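PDB 2H6C: ChloroPhenol Reduction gene K from Desulfitobacterium dehalogenans, which probably acts as a CRP-family transcription factor that binds DNA through a helix-turn-helix domain and controls genes for chlorophenol halorespiration. Local coordinates for residues 41-46 and 94-99; 50-55 and 104-109. All coordinates share one frame; numbering follows the deposited sequence.

In the fold
Both contacts lie in the cyclic nucleotide-binding domain, a cupin-type beta barrel. Along the chain the segments alternate: 41-46, 50-55, 94-99, 104-109. Contact 1 pairs strand 42-44 with strand 94-98 at the border of one four-stranded antiparallel sheet. Contact 2 pairs strand 53-58 with strand 102-107 in the middle of the other. Between 44 and 53, and again between 98 and 102, the chain passes from one sheet to the other. The centres are about 14 Å apart, and the contacts touch where Ile44 packs on Ile54. In relatives this barrel receives the effector, so the sensing domain of this regulator is probably framed partly by these strands.

Contact 1. Residues 41-46 and 94-99; sequences SAIIMP and IYATAM
Pro46 lies beside Tyr95, and the two side chains point the same way. Pro46 CD comes to 3.5 Å from Tyr95 CD2 and approaches the phenol ring obliquely. Tyr95 places its CG anti to the backbone N (chi1 168°), which brings CD2 beside the proline. Ile44 O and Ala42 CB both lie near the plane of this ring, at its edge. On the sheet face that carries Ile44 and Ala96, Ile44 CD1 rests 3.8 Å from Ala96 CB. Ile43 reaches the same methyl more distantly, with CD1 4.4 Å from Ala96 CB.

Three backbone bonds join the antiparallel segments. Ala98 N donates to Ser41 O at 3.0 Å. Ile43 N donates to Ala96 O at 3.1 Å. Ala96 N returns a bond to Ile44 O at 2.9 Å. Ile43 and Ile44 therefore both face Ala96, which makes a classic beta bulge. The chain turns a corner at Ile43 in this border strand of the cupin barrel. Past the bulge, Pro46 N has no hydrogen to give Ile94 O, and its CA makes a CA-H...O contact there instead. An alanine at Pro46 would take away CG and CD and would probably leave Tyr95 CD2 without the proline carbon packed on it, giving the phenol more freedom to turn.

In the next shell, strand 61-66 borders strand 94-98. Ile66 touches both Pro46 and Tyr95, Leu63 touches Ala96, and Thr97 pairs through its backbone with Lys62.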
loop_
_atom_site.group_PDB
_atom_site.type_symbol
_atom_site.label_atom_id
_atom_site.label_comp_id
_atom_site.label_asym_id
_atom_site.label_seq_id
_atom_site.Cartn_x
_atom_site.Cartn_y
_atom_site.Cartn_z
ATOM N N SER A 41 -4.684 -22.629 -15.256
ATOM C CA SER A 41 -5.347 -23.240 -14.080
ATOM C C SER A 41 -5.244 -22.362 -12.864
ATOM O O SER A 41 -4.175 -21.814 -12.567
ATOM C CB SER A 41 -4.718 -24.571 -13.685
ATOM O OG SER A 41 -5.085 -25.630 -14.546
ATOM N N ALA A 42 -6.360 -22.246 -12.152
ATOM C CA ALA A 42 -6.435 -21.459 -10.934
ATOM C C ALA A 42 -5.907 -22.298 -9.815
ATOM O O ALA A 42 -6.407 -23.390 -9.576
ATOM C CB ALA A 42 -7.867 -21.076 -10.632
ATOM N N ILE A 43 -4.927 -21.777 -9.099
ATOM C CA ILE A 43 -4.344 -22.525 -7.998
ATOM C C ILE A 43 -4.748 -21.957 -6.650
ATOM O O ILE A 43 -4.830 -22.699 -5.649
ATOM C CB ILE A 43 -2.794 -22.687 -8.109
ATOM C CG1 ILE A 43 -2.177 -22.440 -6.740
ATOM C CG2 ILE A 43 -2.186 -21.868 -9.257
ATOM C CD1 ILE A 43 -0.880 -21.875 -6.790
ATOM N N ILE A 44 -4.983 -20.654 -6.594
ATOM C CA ILE A 44 -5.700 -20.114 -5.427
ATOM C C ILE A 44 -6.911 -19.366 -5.910
ATOM O O ILE A 44 -6.877 -18.646 -6.906
ATOM C CB ILE A 44 -4.831 -19.221 -4.468
ATOM C CG1 ILE A 44 -3.547 -19.958 -4.065
ATOM C CG2 ILE A 44 -5.647 -18.805 -3.203
ATOM C CD1 ILE A 44 -2.477 -19.053 -3.679
ATOM N N MET A 45 -7.992 -19.579 -5.190
ATOM C CA MET A 45 -9.262 -19.041 -5.579
ATOM C C MET A 45 -9.588 -17.893 -4.700
ATOM O O MET A 45 -9.321 -17.908 -3.502
ATOM C CB MET A 45 -10.383 -20.073 -5.469
ATOM C CG MET A 45 -10.483 -20.950 -6.649
ATOM S SD MET A 45 -10.601 -19.924 -8.087
ATOM C CE MET A 45 -12.009 -20.673 -8.845
ATOM N N PRO A 46 -10.213 -16.894 -5.295
ATOM C CA PRO A 46 -10.810 -15.851 -4.475
ATOM C C PRO A 46 -11.660 -16.452 -3.340
ATOM O O PRO A 46 -12.178 -17.572 -3.453
ATOM C CB PRO A 46 -11.694 -15.071 -5.466
ATOM C CG PRO A 46 -11.056 -15.335 -6.852
ATOM C CD PRO A 46 -10.441 -16.713 -6.745
ATOM N N ILE A 94 -7.127 -13.501 -2.548
ATOM C CA ILE A 94 -6.147 -13.689 -3.592
ATOM C C ILE A 94 -6.755 -14.469 -4.758
ATOM O O ILE A 94 -7.905 -14.914 -4.725
ATOM C CB ILE A 94 -4.863 -14.337 -3.007
ATOM C CG1 ILE A 94 -4.342 -13.473 -1.824
ATOM C CG2 ILE A 94 -3.753 -14.503 -4.050
ATOM C CD1 ILE A 94 -3.241 -12.359 -2.173
ATOM N N TYR A 95 -5.991 -14.585 -5.825
ATOM C CA TYR A 95 -6.434 -15.306 -6.945
ATOM C C TYR A 95 -5.273 -15.635 -7.835
ATOM O O TYR A 95 -4.880 -14.851 -8.697
ATOM C CB TYR A 95 -7.373 -14.403 -7.669
ATOM C CG TYR A 95 -7.710 -14.907 -9.046
ATOM C CD1 TYR A 95 -7.701 -14.048 -10.142
ATOM C CD2 TYR A 95 -8.023 -16.258 -9.263
ATOM C CE1 TYR A 95 -8.013 -14.513 -11.398
ATOM C CE2 TYR A 95 -8.319 -16.719 -10.505
ATOM C CZ TYR A 95 -8.315 -15.852 -11.563
ATOM O OH TYR A 95 -8.650 -16.365 -12.781
ATOM N N ALA A 96 -4.718 -16.809 -7.642
ATOM C CA ALA A 96 -3.448 -17.114 -8.263
ATOM C C ALA A 96 -3.677 -17.966 -9.467
ATOM O O ALA A 96 -4.621 -18.724 -9.514
ATOM C CB ALA A 96 -2.538 -17.820 -7.267
ATOM N N THR A 97 -2.795 -17.854 -10.433
ATOM C CA THR A 97 -2.972 -18.542 -11.688
ATOM C C THR A 97 -1.682 -19.092 -12.113
ATOM O O THR A 97 -0.662 -18.538 -11.764
ATOM C CB THR A 97 -3.282 -17.562 -12.785
ATOM O OG1 THR A 97 -3.650 -16.314 -12.208
ATOM C CG2 THR A 97 -4.383 -18.092 -13.675
ATOM N N ALA A 98 -1.707 -20.134 -12.921
ATOM C CA ALA A 98 -0.465 -20.628 -13.483
ATOM C C ALA A 98 -0.148 -19.953 -14.844
ATOM O O ALA A 98 -0.973 -19.944 -15.784
ATOM C CB ALA A 98 -0.493 -22.154 -13.604
ATOM N N MET A 99 1.060 -19.403 -14.940
ATOM C CA MET A 99 1.584 -18.883 -16.206
ATOM C C MET A 99 2.070 -19.995 -17.094
ATOM O O MET A 99 1.769 -20.008 -18.275
ATOM C CB MET A 99 2.762 -17.953 -15.984
ATOM C CG MET A 99 2.478 -16.815 -15.002
ATOM S SD MET A 99 1.281 -15.671 -15.722
ATOM C CE MET A 99 2.271 -14.873 -17.077
#

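Contact 2. Residues 50-55 and 104-109; sequences TTSMIF and TCWFSE
Ile54 lies alongside Trp106 and covers one face of its indole, in an antiparallel strand pair of the cupin-type barrel. This is the tightly packed part. Ile54 CG1 sits 3.7 Å from the centroid of the indole six-membered ring and only 6° off its normal, a CH-pi contact. Ile54 CD1 continues over the same face and meets Trp106 CH2 at 3.7 Å. The other branch, CG2, turns to Thr104 and lies 3.6 Å from its CB. With CG1 anti to the carbonyl carbon (chi1 -58°), Ile54 can serve both neighbours.

The face with Met53, Phe55, Cys105 and Phe107 is buried too. There Phe55 CB meets the edge of the Phe107 ring, and Leu112 of helix 109-118 covers Met53 and Phe107. Phe55 and Cys105 exchange two backbone bonds.

The pairing is looser toward Ser52 and Ser108, which are both partly exposed. Met53 N gives Phe107 O only a weak, bent bond, while Phe107 N donates nearly straight to Met53 O. Ser52 CB meets Trp106 CE3 obliquely at 3.8 Å. Ser108 N-caps the helix, its OG bonding Cys111 N.

Arg35 makes a cation-pi contact with the indole. Thr104 OG1, also hydrogen-bonded to Arg35 O, lies in the plane of the indole at its edge and takes a weak hydrogen bond from Trp106 NE1 at 2.7 Å.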
loop_
_atom_site.group_PDB
_atom_site.type_symbol
_atom_site.label_atom_id
_atom_site.label_comp_id
_atom_site.label_asym_id
_atom_site.label_seq_id
_atom_site.Cartn_x
_atom_site.Cartn_y
_atom_site.Cartn_z
ATOM N N THR A 50 -7.102 -20.537 2.765
ATOM C CA THR A 50 -5.796 -21.207 2.601
ATOM C C THR A 50 -5.159 -21.637 3.927
ATOM O O THR A 50 -5.244 -20.925 4.948
ATOM C CB THR A 50 -4.760 -20.297 1.870
ATOM O OG1 THR A 50 -5.429 -19.522 0.869
ATOM C CG2 THR A 50 -3.586 -21.138 1.200
ATOM N N THR A 51 -4.505 -22.801 3.893
ATOM C CA THR A 51 -3.837 -23.343 5.070
ATOM C C THR A 51 -2.507 -24.095 4.788
ATOM O O THR A 51 -2.101 -24.964 5.568
ATOM C CB THR A 51 -4.780 -24.277 5.816
ATOM O OG1 THR A 51 -4.896 -25.500 5.074
ATOM C CG2 THR A 51 -6.170 -23.598 6.045
ATOM N N SER A 52 -1.809 -23.764 3.710
ATOM C CA SER A 52 -0.537 -24.439 3.448
ATOM C C SER A 52 0.458 -23.501 2.772
ATOM O O SER A 52 0.121 -22.720 1.899
ATOM C CB SER A 52 -0.736 -25.706 2.592
ATOM O OG SER A 52 -1.633 -26.642 3.186
ATOM N N MET A 53 1.693 -23.558 3.210
ATOM C CA MET A 53 2.717 -22.944 2.453
ATOM C C MET A 53 2.809 -23.647 1.057
ATOM O O MET A 53 2.649 -24.875 0.923
ATOM C CB MET A 53 4.022 -23.008 3.251
ATOM C CG MET A 53 3.963 -22.263 4.570
ATOM S SD MET A 53 3.063 -20.651 4.492
ATOM C CE MET A 53 3.796 -19.696 3.108
ATOM N N ILE A 54 3.015 -22.884 -0.004
ATOM C CA ILE A 54 3.055 -23.517 -1.314
ATOM C C ILE A 54 4.404 -23.264 -1.907
ATOM O O ILE A 54 4.736 -22.132 -2.299
ATOM C CB ILE A 54 1.998 -22.993 -2.268
ATOM C CG1 ILE A 54 0.608 -23.201 -1.674
ATOM C CG2 ILE A 54 2.134 -23.712 -3.586
ATOM C CD1 ILE A 54 -0.454 -22.256 -2.199
ATOM N N PHE A 55 5.185 -24.332 -1.950
ATOM C CA PHE A 55 6.523 -24.238 -2.428
ATOM C C PHE A 55 6.489 -24.489 -3.917
ATOM O O PHE A 55 5.965 -25.510 -4.403
ATOM C CB PHE A 55 7.447 -25.233 -1.750
ATOM C CG PHE A 55 8.855 -25.132 -2.231
ATOM C CD1 PHE A 55 9.594 -24.006 -1.946
ATOM C CD2 PHE A 55 9.416 -26.120 -2.988
ATOM C CE1 PHE A 55 10.857 -23.857 -2.385
ATOM C CE2 PHE A 55 10.704 -25.971 -3.435
ATOM C CZ PHE A 55 11.422 -24.819 -3.123
ATOM N N THR A 104 3.969 -27.717 -7.776
ATOM C CA THR A 104 4.165 -27.153 -6.456
ATOM C C THR A 104 4.234 -28.248 -5.471
ATOM O O THR A 104 3.726 -29.324 -5.754
ATOM C CB THR A 104 3.037 -26.264 -6.014
ATOM O OG1 THR A 104 1.826 -27.022 -5.934
ATOM C CG2 THR A 104 2.892 -25.154 -6.950
ATOM N N CYS A 105 4.854 -27.961 -4.320
ATOM C CA CYS A 105 4.762 -28.820 -3.156
ATOM C C CYS A 105 4.116 -28.091 -2.018
ATOM O O CYS A 105 4.593 -27.059 -1.627
ATOM C CB CYS A 105 6.124 -29.269 -2.683
ATOM S SG CYS A 105 5.993 -30.342 -1.247
ATOM N N TRP A 106 3.071 -28.675 -1.462
ATOM C CA TRP A 106 2.256 -28.015 -0.474
ATOM C C TRP A 106 2.729 -28.499 0.849
ATOM O O TRP A 106 2.913 -29.696 1.030
ATOM C CB TRP A 106 0.766 -28.347 -0.677
ATOM C CG TRP A 106 0.219 -27.648 -1.860
ATOM C CD1 TRP A 106 0.737 -27.672 -3.136
ATOM C CD2 TRP A 106 -0.907 -26.764 -1.907
ATOM N NE1 TRP A 106 -0.020 -26.869 -3.969
ATOM C CE2 TRP A 106 -1.034 -26.309 -3.237
ATOM C CE3 TRP A 106 -1.816 -26.310 -0.963
ATOM C CZ2 TRP A 106 -2.041 -25.428 -3.635
ATOM C CZ3 TRP A 106 -2.819 -25.418 -1.367
ATOM C CH2 TRP A 106 -2.916 -24.989 -2.677
ATOM N N PHE A 107 2.903 -27.562 1.774
ATOM C CA PHE A 107 3.442 -27.856 3.096
ATOM C C PHE A 107 2.459 -27.465 4.177
ATOM O O PHE A 107 2.138 -26.315 4.329
ATOM C CB PHE A 107 4.756 -27.093 3.323
ATOM C CG PHE A 107 5.946 -27.706 2.644
ATOM C CD1 PHE A 107 6.645 -27.012 1.687
ATOM C CD2 PHE A 107 6.373 -28.977 2.968
ATOM C CE1 PHE A 107 7.743 -27.579 1.056
ATOM C CE2 PHE A 107 7.498 -29.548 2.333
ATOM C CZ PHE A 107 8.165 -28.851 1.383
ATOM N N SER A 108 1.978 -28.435 4.929
ATOM C CA SER A 108 1.086 -28.141 6.035
ATOM C C SER A 108 1.875 -27.642 7.225
ATOM O O SER A 108 3.105 -27.856 7.310
ATOM C CB SER A 108 0.424 -29.407 6.476
ATOM O OG SER A 108 1.432 -30.342 6.757
ATOM N N GLU A 109 1.172 -27.027 8.171
ATOM C CA GLU A 109 1.784 -26.782 9.452
ATOM C C GLU A 109 2.366 -28.106 9.936
ATOM O O GLU A 109 3.568 -28.222 10.125
ATOM C CB GLU A 109 0.781 -26.204 10.449
ATOM C CG GLU A 109 1.407 -25.574 11.670
ATOM C CD GLU A 109 0.349 -25.099 12.648
ATOM O OE1 GLU A 109 -0.519 -24.299 12.218
ATOM O OE2 GLU A 109 0.368 -25.529 13.834
#